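Local coordinates for protein beta-galactosidase/beta-glucuronidase (Faecalibacterium prausnitzii L2-6, PDB 6MVF) that probably acts as a beta-glucuronidase of glycoside hydrolase family 2 and binds flavin mononucleotide, at residues 639-643 with 644-648; 36-39 with 40-44; 431-434 with 435-439; 542-546 with 547-551. All blocks are in the same frame, centred on the assembly; numbering follows the deposited sequence.

Contact 1 of 4, residues 639-643 with 644-648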
loop_
_atom_site.group_PDB
_atom_site.type_symbol
_atom_site.label_atom_id
_atom_site.label_comp_id
_atom_site.label_asym_id
_atom_site.label_seq_id
_atom_site.Cartn_x
_atom_site.Cartn_y
_atom_site.Cartn_z
ATOM N N MET A 639 -28.356 -28.734 -8.402
ATOM C CA MET A 639 -27.508 -28.545 -7.239
ATOM C C MET A 639 -26.833 -29.861 -6.883
ATOM O O MET A 639 -27.511 -30.866 -6.643
ATOM C CB MET A 639 -28.306 -28.017 -6.044
ATOM C CG MET A 639 -27.402 -27.780 -4.847
ATOM S SD MET A 639 -28.252 -27.045 -3.467
ATOM C CE MET A 639 -29.375 -28.348 -2.974
ATOM N N ALA A 640 -25.504 -29.851 -6.851
ATOM C CA ALA A 640 -24.720 -31.011 -6.452
ATOM C C ALA A 640 -24.150 -30.755 -5.063
ATOM O O ALA A 640 -23.505 -29.726 -4.831
ATOM C CB ALA A 640 -23.614 -31.316 -7.459
ATOM N N VAL A 641 -24.426 -31.678 -4.141
ATOM C CA VAL A 641 -24.006 -31.601 -2.751
ATOM C C VAL A 641 -22.953 -32.678 -2.536
ATOM O O VAL A 641 -23.259 -33.877 -2.548
ATOM C CB VAL A 641 -25.183 -31.786 -1.785
ATOM C CG1 VAL A 641 -24.684 -31.790 -0.356
ATOM C CG2 VAL A 641 -26.207 -30.686 -1.988
ATOM N N ALA A 642 -21.705 -32.261 -2.370
ATOM C CA ALA A 642 -20.671 -33.199 -1.968
ATOM C C ALA A 642 -20.680 -33.226 -0.450
ATOM O O ALA A 642 -21.748 -33.382 0.146
ATOM C CB ALA A 642 -19.314 -32.807 -2.547
ATOM N N ASP A 643 -19.540 -33.050 0.206
ATOM C CA ASP A 643 -19.592 -33.138 1.661
ATOM C C ASP A 643 -19.805 -31.751 2.252
ATOM O O ASP A 643 -20.923 -31.409 2.652
ATOM C CB ASP A 643 -18.331 -33.801 2.208
ATOM C CG ASP A 643 -18.359 -33.953 3.719
ATOM O OD1 ASP A 643 -17.278 -34.122 4.331
ATOM O OD2 ASP A 643 -19.469 -33.886 4.296
ATOM N N THR A 644 -18.756 -30.938 2.296
ATOM C CA THR A 644 -18.859 -29.579 2.809
ATOM C C THR A 644 -18.998 -28.537 1.708
ATOM O O THR A 644 -18.971 -27.339 2.003
ATOM C CB THR A 644 -17.635 -29.245 3.666
ATOM O OG1 THR A 644 -16.435 -29.569 2.936
ATOM C CG2 THR A 644 -17.684 -30.018 4.981
ATOM N N VAL A 645 -19.109 -28.953 0.454
ATOM C CA VAL A 645 -19.149 -28.023 -0.663
ATOM C C VAL A 645 -20.381 -28.330 -1.493
ATOM O O VAL A 645 -20.881 -29.459 -1.504
ATOM C CB VAL A 645 -17.871 -28.098 -1.525
ATOM C CG1 VAL A 645 -16.737 -27.462 -0.786
ATOM C CG2 VAL A 645 -17.537 -29.547 -1.856
ATOM N N LYS A 646 -20.884 -27.310 -2.176
ATOM C CA LYS A 646 -22.051 -27.445 -3.026
ATOM C C LYS A 646 -21.797 -26.702 -4.326
ATOM O O LYS A 646 -20.954 -25.804 -4.400
ATOM C CB LYS A 646 -23.319 -26.916 -2.345
ATOM C CG LYS A 646 -23.692 -27.699 -1.116
ATOM C CD LYS A 646 -24.882 -27.100 -0.389
ATOM C CE LYS A 646 -25.177 -27.933 0.844
ATOM N NZ LYS A 646 -26.031 -27.250 1.825
ATOM N N ASP A 647 -22.519 -27.113 -5.368
ATOM C CA ASP A 647 -22.499 -26.389 -6.627
ATOM C C ASP A 647 -23.918 -26.283 -7.161
ATOM O O ASP A 647 -24.774 -27.109 -6.843
ATOM C CB ASP A 647 -21.585 -27.057 -7.662
ATOM C CG ASP A 647 -21.278 -26.133 -8.849
ATOM O OD1 ASP A 647 -21.465 -24.881 -8.726
ATOM O OD2 ASP A 647 -20.863 -26.666 -9.902
ATOM N N SER A 648 -24.161 -25.251 -7.969
ATOM C CA SER A 648 -25.495 -24.969 -8.477
ATOM C C SER A 648 -25.402 -24.293 -9.838
ATOM O O SER A 648 -24.665 -23.316 -10.008
ATOM C CB SER A 648 -26.289 -24.083 -7.503
ATOM O OG SER A 648 -27.397 -23.466 -8.153
#
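Lys646 lies alongside Val641 across two antiparallel strands, both side chains pointing the same way. Lys646 CB sits 3.8 Å from Ala640 O. With CG anti to its own carbonyl carbon (chi1 -64°), the chain then runs out extended along the valine: Lys646 CG is 4.0 Å from Val641 CG2, CD passes the same methyl, and Lys646 CE meets both branches, 4.1 Å from Val641 CG1. The tip, NZ, goes on to a salt bridge with Asp242 of the second subunit. A lysine suits this place because its methylenes can cover a valine while its charge reaches a neighbouring chain.

Val641 and Lys646 form a non-hydrogen-bonded pair, as do Met639 and Ser648 on the same face. Between them, Ala640 and Asp647 are the hydrogen-bonded pair: Ala640 N gives to Asp647 O at 2.8 Å, and Asp647 N returns a bond to Ala640 O at 2.8 Å. On that opposite face the small Ala640 packs against Ile583 of strand 581-583, and Asp647 OD2 accepts from the backbone N of Ile583. Beyond the paired strands, Ala642 N reaches Val645 O at 3.0 Å and Ala642 CB touches Val645 CG2 at 3.8 Å, while the polar Asp643 and Thr644 occupy the exposed tip. The whole is a beta hairpin joining the neighbouring strands 635-641 and 646-654 inside a five-stranded mixed sheet, and it touches a second subunit.

Contact 2 of 4, residues 36-39 with 40-44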
loop_
_atom_site.group_PDB
_atom_site.type_symbol
_atom_site.label_atom_id
_atom_site.label_comp_id
_atom_site.label_asym_id
_atom_site.label_seq_id
_atom_site.Cartn_x
_atom_site.Cartn_y
_atom_site.Cartn_z
ATOM N N LEU A 36 8.642 3.752 -31.682
ATOM C CA LEU A 36 8.841 2.601 -32.552
ATOM C C LEU A 36 8.626 3.035 -33.994
ATOM O O LEU A 36 7.525 3.466 -34.352
ATOM C CB LEU A 36 7.876 1.476 -32.195
ATOM C CG LEU A 36 7.974 0.246 -33.085
ATOM C CD1 LEU A 36 9.378 -0.313 -33.026
ATOM C CD2 LEU A 36 6.979 -0.782 -32.641
ATOM N N ARG A 37 9.671 2.933 -34.809
ATOM C CA ARG A 37 9.576 3.151 -36.247
ATOM C C ARG A 37 9.768 1.831 -36.982
ATOM O O ARG A 37 10.339 0.871 -36.449
ATOM C CB ARG A 37 10.610 4.171 -36.743
ATOM C CG ARG A 37 10.437 5.549 -36.170
ATOM C CD ARG A 37 11.568 6.452 -36.591
ATOM N NE ARG A 37 11.377 7.802 -36.084
ATOM C CZ ARG A 37 12.001 8.292 -35.023
ATOM N NH1 ARG A 37 12.863 7.537 -34.367
ATOM N NH2 ARG A 37 11.764 9.531 -34.613
ATOM N N PHE A 38 9.273 1.796 -38.218
ATOM C CA PHE A 38 9.417 0.637 -39.101
ATOM C C PHE A 38 10.089 1.092 -40.387
ATOM O O PHE A 38 9.439 1.719 -41.241
ATOM C CB PHE A 38 8.060 -0.003 -39.387
ATOM C CG PHE A 38 7.481 -0.742 -38.209
ATOM C CD1 PHE A 38 6.658 -0.095 -37.301
ATOM C CD2 PHE A 38 7.772 -2.083 -37.998
ATOM C CE1 PHE A 38 6.129 -0.773 -36.203
ATOM C CE2 PHE A 38 7.246 -2.765 -36.901
ATOM C CZ PHE A 38 6.429 -2.099 -36.002
ATOM N N PRO A 39 11.382 0.803 -40.569
ATOM C CA PRO A 39 12.103 1.337 -41.740
ATOM C C PRO A 39 11.509 0.942 -43.085
ATOM O O PRO A 39 11.604 1.728 -44.030
ATOM C CB PRO A 39 13.519 0.770 -41.568
ATOM C CG PRO A 39 13.638 0.476 -40.132
ATOM C CD PRO A 39 12.266 0.044 -39.673
ATOM N N LYS A 40 10.913 -0.241 -43.211
ATOM C CA LYS A 40 10.256 -0.644 -44.450
ATOM C C LYS A 40 8.817 -0.128 -44.549
ATOM O O LYS A 40 8.063 -0.597 -45.410
ATOM C CB LYS A 40 10.283 -2.172 -44.598
ATOM C CG LYS A 40 11.659 -2.774 -44.879
ATOM C CD LYS A 40 11.783 -4.220 -44.361
ATOM C CE LYS A 40 10.888 -5.217 -45.115
ATOM N NZ LYS A 40 10.584 -6.517 -44.361
ATOM N N GLY A 41 8.419 0.791 -43.668
ATOM C CA GLY A 41 7.200 1.572 -43.816
ATOM C C GLY A 41 5.880 0.873 -43.566
ATOM O O GLY A 41 4.838 1.408 -43.956
ATOM N N GLU A 42 5.868 -0.289 -42.913
ATOM C CA GLU A 42 4.605 -1.005 -42.751
ATOM C C GLU A 42 3.684 -0.352 -41.734
ATOM O O GLU A 42 2.499 -0.697 -41.689
ATOM C CB GLU A 42 4.859 -2.449 -42.331
ATOM C CG GLU A 42 5.656 -3.258 -43.328
ATOM C CD GLU A 42 7.053 -3.582 -42.823
ATOM O OE1 GLU A 42 7.648 -2.716 -42.125
ATOM O OE2 GLU A 42 7.548 -4.704 -43.125
ATOM N N ARG A 43 4.196 0.549 -40.897
ATOM C CA ARG A 43 3.385 1.194 -39.870
ATOM C C ARG A 43 3.945 2.579 -39.617
ATOM O O ARG A 43 5.162 2.763 -39.605
ATOM C CB ARG A 43 3.353 0.409 -38.543
ATOM C CG ARG A 43 2.416 -0.782 -38.568
ATOM C CD ARG A 43 2.370 -1.558 -37.269
ATOM N NE ARG A 43 1.738 -2.863 -37.494
ATOM C CZ ARG A 43 1.723 -3.853 -36.604
ATOM N NH1 ARG A 43 2.307 -3.684 -35.416
ATOM N NH2 ARG A 43 1.137 -5.013 -36.901
ATOM N N ALA A 44 3.051 3.544 -39.428
ATOM C CA ALA A 44 3.496 4.873 -39.051
ATOM C C ALA A 44 4.193 4.809 -37.695
ATOM O O ALA A 44 3.901 3.947 -36.867
ATOM C CB ALA A 44 2.306 5.834 -39.012
HETATM O O HOH W 1 7.197 3.838 -38.596
#
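Phe38 packs its ring against Arg43, the two side chains lying side by side and pointing the same way. Phe38 CD1 is 3.6 Å from Arg43 CB, and Phe38 CE1 is 4.0 Å from Arg43 CD, so one side of the ring runs along the aliphatic part of an arginine extended from CG to NE. The guanidinium goes further, to a salt bridge with Asp58 and a hydrogen bond to the carbonyl of Trp54, whose ring also meets Phe38 edge-to-face. The Glu42 side chain crosses that of Phe38 at about a right angle, Glu42 OE1 lying 3.9 Å from Phe38 CB, and its OE2 bonds to Thr69.

The chain between these groups is a type I beta turn, Phe38 to Gly41, closed by Gly41 N to Phe38 O at 2.8 Å. It begins the loop joining the neighbouring antiparallel strands 34-37 and 46-48 of the sugar-binding domain. A water links Phe38 N to Arg43 O where no direct bond is made.

The turn's outer side is looser. Pro39, its ring already holding phi near the -60° that this corner needs, is exposed, as is Lys40; Lys40 NZ makes a long ion pair with Glu42 OE2, at 3.7 Å, and further weak contacts with Thr69 and Glu141. Gly41 has positive phi (74°), a conformation easy for glycine.

Contact 3 of 4, residues 431-434 with 435-439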
loop_
_atom_site.group_PDB
_atom_site.type_symbol
_atom_site.label_atom_id
_atom_site.label_comp_id
_atom_site.label_asym_id
_atom_site.label_seq_id
_atom_site.Cartn_x
_atom_site.Cartn_y
_atom_site.Cartn_z
ATOM N N ILE A 431 13.998 -34.504 -23.007
ATOM C CA ILE A 431 13.726 -34.254 -24.416
ATOM C C ILE A 431 12.245 -34.518 -24.653
ATOM O O ILE A 431 11.626 -35.331 -23.961
ATOM C CB ILE A 431 14.646 -35.127 -25.323
ATOM C CG1 ILE A 431 14.431 -34.801 -26.803
ATOM C CG2 ILE A 431 14.475 -36.650 -25.031
ATOM C CD1 ILE A 431 15.583 -35.210 -27.651
ATOM N N ALA A 432 11.660 -33.829 -25.628
ATOM C CA ALA A 432 10.267 -34.074 -26.002
ATOM C C ALA A 432 10.219 -34.605 -27.432
ATOM O O ALA A 432 10.604 -33.904 -28.376
ATOM C CB ALA A 432 9.419 -32.809 -25.851
ATOM N N HIS A 433 9.768 -35.849 -27.585
ATOM C CA HIS A 433 9.700 -36.492 -28.897
ATOM C C HIS A 433 8.364 -36.220 -29.591
ATOM O O HIS A 433 7.306 -36.175 -28.947
ATOM C CB HIS A 433 9.888 -38.005 -28.767
ATOM C CG HIS A 433 11.214 -38.417 -28.211
ATOM N ND1 HIS A 433 12.406 -38.127 -28.839
ATOM C CD2 HIS A 433 11.533 -39.127 -27.101
ATOM C CE1 HIS A 433 13.405 -38.625 -28.128
ATOM N NE2 HIS A 433 12.901 -39.235 -27.068
ATOM N N VAL A 434 8.419 -36.056 -30.919
ATOM C CA VAL A 434 7.190 -36.062 -31.710
ATOM C C VAL A 434 6.556 -37.457 -31.670
ATOM O O VAL A 434 7.216 -38.472 -31.408
ATOM C CB VAL A 434 7.461 -35.598 -33.155
ATOM C CG1 VAL A 434 8.245 -36.644 -33.936
ATOM C CG2 VAL A 434 6.147 -35.232 -33.877
ATOM N N SER A 435 5.245 -37.497 -31.920
ATOM C CA SER A 435 4.472 -38.711 -31.676
ATOM C C SER A 435 5.021 -39.910 -32.448
ATOM O O SER A 435 5.079 -41.027 -31.917
ATOM C CB SER A 435 3.011 -38.470 -32.043
ATOM O OG SER A 435 2.203 -39.529 -31.586
ATOM N N HIS A 436 5.429 -39.701 -33.696
ATOM C CA HIS A 436 5.823 -40.802 -34.564
ATOM C C HIS A 436 7.294 -41.168 -34.434
ATOM O O HIS A 436 7.792 -41.954 -35.247
ATOM C CB HIS A 436 5.487 -40.474 -36.027
ATOM C CG HIS A 436 6.209 -39.278 -36.589
ATOM N ND1 HIS A 436 5.635 -38.023 -36.656
ATOM C CD2 HIS A 436 7.437 -39.159 -37.156
ATOM C CE1 HIS A 436 6.486 -37.182 -37.219
ATOM N NE2 HIS A 436 7.586 -37.846 -37.534
ATOM N N THR A 437 7.986 -40.622 -33.436
ATOM C CA THR A 437 9.399 -40.924 -33.224
ATOM C C THR A 437 9.593 -42.425 -33.042
ATOM O O THR A 437 8.927 -43.032 -32.184
ATOM C CB THR A 437 9.937 -40.184 -31.995
ATOM O OG1 THR A 437 9.942 -38.774 -32.248
ATOM C CG2 THR A 437 11.364 -40.644 -31.656
ATOM N N PRO A 438 10.477 -43.058 -33.818
ATOM C CA PRO A 438 10.713 -44.502 -33.649
ATOM C C PRO A 438 11.070 -44.828 -32.203
ATOM O O PRO A 438 11.883 -44.145 -31.581
ATOM C CB PRO A 438 11.882 -44.791 -34.606
ATOM C CG PRO A 438 11.948 -43.630 -35.549
ATOM C CD PRO A 438 11.362 -42.442 -34.828
ATOM N N THR A 439 10.443 -45.876 -31.654
ATOM C CA THR A 439 10.663 -46.225 -30.248
ATOM C C THR A 439 12.035 -46.843 -29.987
ATOM O O THR A 439 12.364 -47.105 -28.827
ATOM C CB THR A 439 9.557 -47.169 -29.738
ATOM O OG1 THR A 439 9.372 -48.262 -30.650
ATOM C CG2 THR A 439 8.235 -46.406 -29.561
HETATM O O HOH W 2 10.911 -36.044 -32.153
#
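The carbonyl O of Val434 is gripped twice by one residue, Thr437. Thr437 N donates to Val434 O at 3.1 Å, and Thr437 OG1 to the same oxygen at 2.9 Å, both approaching from the same face of the carbonyl plane. The N lies well above that plane and the hydroxyl is less tilted. Because OG1 is anti to the carbonyl carbon of Thr437 and beside its N (chi1 -67°), side chain and backbone converge on one acceptor. Threonine therefore suits the fourth position of this type I beta turn, which runs from Val434 to Thr437. The hydroxyl has a second task: a water bonded to Thr437 OG1 at 2.9 Å accepts from Val434 N at 2.8 Å, so the threonine serves the valine's carbonyl directly and its N-H through the water.

Packing surrounds this core. His436 turns its CG between its own N and carbonyl carbon (chi1 62°), which swings the imidazole back over the valine. Val434 CG1 lies over the ring centre in a CH-pi contact, 3.9 Å from the centroid of the His436 ring and 13° off the normal. On the strand side, His433 CB is 3.6 Å from Thr437 OG1, and the Thr437 methyl CG2 approaches His433 ND1 at 3.9 Å, with the two side chains crossing at about a right angle. His433 is held elsewhere by NE2 to Glu450, and Ser435 OG bonds to His454.

The turn leaves the C-terminal end of strand 428-433, one of eight parallel strands of a TIM barrel; at such ends barrel enzymes carry their active-site loops.

Contact 4 of 4, residues 542-546 with 547-551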
loop_
_atom_site.group_PDB
_atom_site.type_symbol
_atom_site.label_atom_id
_atom_site.label_comp_id
_atom_site.label_asym_id
_atom_site.label_seq_id
_atom_site.Cartn_x
_atom_site.Cartn_y
_atom_site.Cartn_z
ATOM N N ALA A 542 -1.087 -18.989 -37.656
ATOM C CA ALA A 542 -1.350 -19.920 -38.754
ATOM C C ALA A 542 -2.595 -20.789 -38.573
ATOM O O ALA A 542 -3.031 -21.391 -39.555
ATOM C CB ALA A 542 -0.144 -20.841 -38.969
ATOM N N ARG A 543 -3.179 -20.879 -37.377
ATOM C CA ARG A 543 -4.278 -21.818 -37.140
ATOM C C ARG A 543 -5.605 -21.328 -37.703
ATOM O O ARG A 543 -5.954 -20.151 -37.585
ATOM C CB ARG A 543 -4.473 -22.073 -35.646
ATOM C CG ARG A 543 -3.433 -22.958 -35.023
ATOM C CD ARG A 543 -3.815 -24.397 -35.155
ATOM N NE ARG A 543 -2.807 -25.222 -34.519
ATOM C CZ ARG A 543 -3.021 -26.447 -34.074
ATOM N NH1 ARG A 543 -4.231 -26.990 -34.184
ATOM N NH2 ARG A 543 -2.027 -27.111 -33.500
ATOM N N SER A 544 -6.381 -22.261 -38.251
ATOM C CA SER A 544 -7.775 -21.984 -38.599
ATOM C C SER A 544 -8.527 -23.305 -38.565
ATOM O O SER A 544 -8.314 -24.155 -39.431
ATOM C CB SER A 544 -7.884 -21.309 -39.971
ATOM O OG SER A 544 -9.240 -21.049 -40.310
ATOM N N GLU A 545 -9.400 -23.477 -37.577
ATOM C CA GLU A 545 -10.137 -24.725 -37.391
ATOM C C GLU A 545 -11.097 -24.572 -36.219
ATOM O O GLU A 545 -10.887 -23.747 -35.325
ATOM C CB GLU A 545 -9.202 -25.913 -37.142
ATOM C CG GLU A 545 -8.423 -25.867 -35.837
ATOM C CD GLU A 545 -7.216 -26.820 -35.842
ATOM O OE1 GLU A 545 -6.144 -26.408 -36.335
ATOM O OE2 GLU A 545 -7.341 -27.979 -35.373
ATOM N N GLY A 546 -12.149 -25.387 -36.232
ATOM C CA GLY A 546 -13.162 -25.313 -35.202
ATOM C C GLY A 546 -13.950 -24.018 -35.182
ATOM O O GLY A 546 -14.599 -23.717 -34.177
ATOM N N GLY A 547 -13.935 -23.250 -36.273
ATOM C CA GLY A 547 -14.647 -21.989 -36.324
ATOM C C GLY A 547 -13.939 -20.842 -35.639
ATOM O O GLY A 547 -14.572 -19.830 -35.332
ATOM N N VAL A 548 -12.647 -20.977 -35.370
ATOM C CA VAL A 548 -11.846 -19.949 -34.722
ATOM C C VAL A 548 -10.541 -19.850 -35.479
ATOM O O VAL A 548 -9.963 -20.874 -35.859
ATOM C CB VAL A 548 -11.575 -20.281 -33.237
ATOM C CG1 VAL A 548 -10.626 -19.264 -32.616
ATOM C CG2 VAL A 548 -12.886 -20.380 -32.453
ATOM N N LYS A 549 -10.075 -18.625 -35.703
ATOM C CA LYS A 549 -8.793 -18.383 -36.341
ATOM C C LYS A 549 -7.802 -17.830 -35.324
ATOM O O LYS A 549 -8.184 -17.113 -34.397
ATOM C CB LYS A 549 -8.938 -17.399 -37.503
ATOM C CG LYS A 549 -9.777 -17.897 -38.639
ATOM C CD LYS A 549 -10.476 -16.746 -39.317
ATOM C CE LYS A 549 -10.630 -17.011 -40.788
ATOM N NZ LYS A 549 -9.281 -17.207 -41.374
ATOM N N GLY A 550 -6.525 -18.171 -35.507
ATOM C CA GLY A 550 -5.433 -17.572 -34.762
ATOM C C GLY A 550 -5.034 -18.239 -33.459
ATOM O O GLY A 550 -4.206 -17.678 -32.725
ATOM N N ARG A 551 -5.565 -19.420 -33.148
ATOM C CA ARG A 551 -5.474 -19.922 -31.786
ATOM C C ARG A 551 -5.207 -21.415 -31.751
ATOM O O ARG A 551 -5.727 -22.175 -32.573
ATOM C CB ARG A 551 -6.773 -19.649 -30.998
ATOM C CG ARG A 551 -7.243 -18.204 -31.020
ATOM C CD ARG A 551 -6.342 -17.332 -30.208
ATOM N NE ARG A 551 -6.721 -15.931 -30.364
ATOM C CZ ARG A 551 -7.767 -15.350 -29.782
ATOM N NH1 ARG A 551 -8.564 -16.040 -28.979
ATOM N NH2 ARG A 551 -8.019 -14.072 -30.017
HETATM O O HOH W 3 -6.666 -25.182 -33.125
#
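The carbonyl O of Arg543 receives the N-H of Gly550 at 2.9 Å in an almost straight bond (176°), and the CA of Lys549 adds a weaker CH contact to the same oxygen at 3.6 Å. Further toward the turn, Glu545 and Val548 form the hydrogen-bonded pair: Glu545 N gives to Val548 O at 3.2 Å, and Val548 N returns to Glu545 O at 3.3 Å.

These bonds close a tight beta hairpin whose two-residue loop, Gly546 and Gly547, is a type I' turn. Both of its corners have positive phi, which glycine takes up easily. Gly550, also at positive phi, lets the chain turn a corner where the hairpin ends.

On one face of the strands Ser544 and Lys549 are paired, with Ser544 OG 3.6 Å from Lys549 CG; a short hydroxyl and a long flexible chain both suit this exposed surface. Arg543 instead lays its CB 3.3 Å from the carbonyl O of Arg551, then bends at chi2 (-87°), which carries its guanidinium back to Glu545. There Arg543 NH1 makes a salt bridge to Glu545 OE1 at 2.9 Å, the nitrogen above the carboxylate plane. NH2 of Arg543 pairs with Asp152, and Glu545 OE2 with Tyr505. Arg551 starts away from strand 543-545; its NE bonds to the carbonyl of Met60 and its NH2 forms a salt bridge with Glu265 of the second subunit, whose Asn263 also packs on Val548.

In the fold
From the N terminus, contact 2 comes first, turning the chain from strand 34-37 toward strand 46-48 in the sugar-binding domain. Contact 3 follows nearly 400 residues later, opening the loop between barrel strands 428-433 and 450-453. Contact 4, a compact hairpin, comes after the last barrel strand, and its nearest atoms lie about 12 Å from those of contact 3. Contact 1 closes the hairpin between strands 635-641 and 646-654 of the C-terminal sheet. Each is complete before the next begins, so none nest or cross, and none touch. Contacts 1 and 4, with centres 37 Å apart, both meet the second subunit, whereas contacts 2 and 3 stay within their own chain.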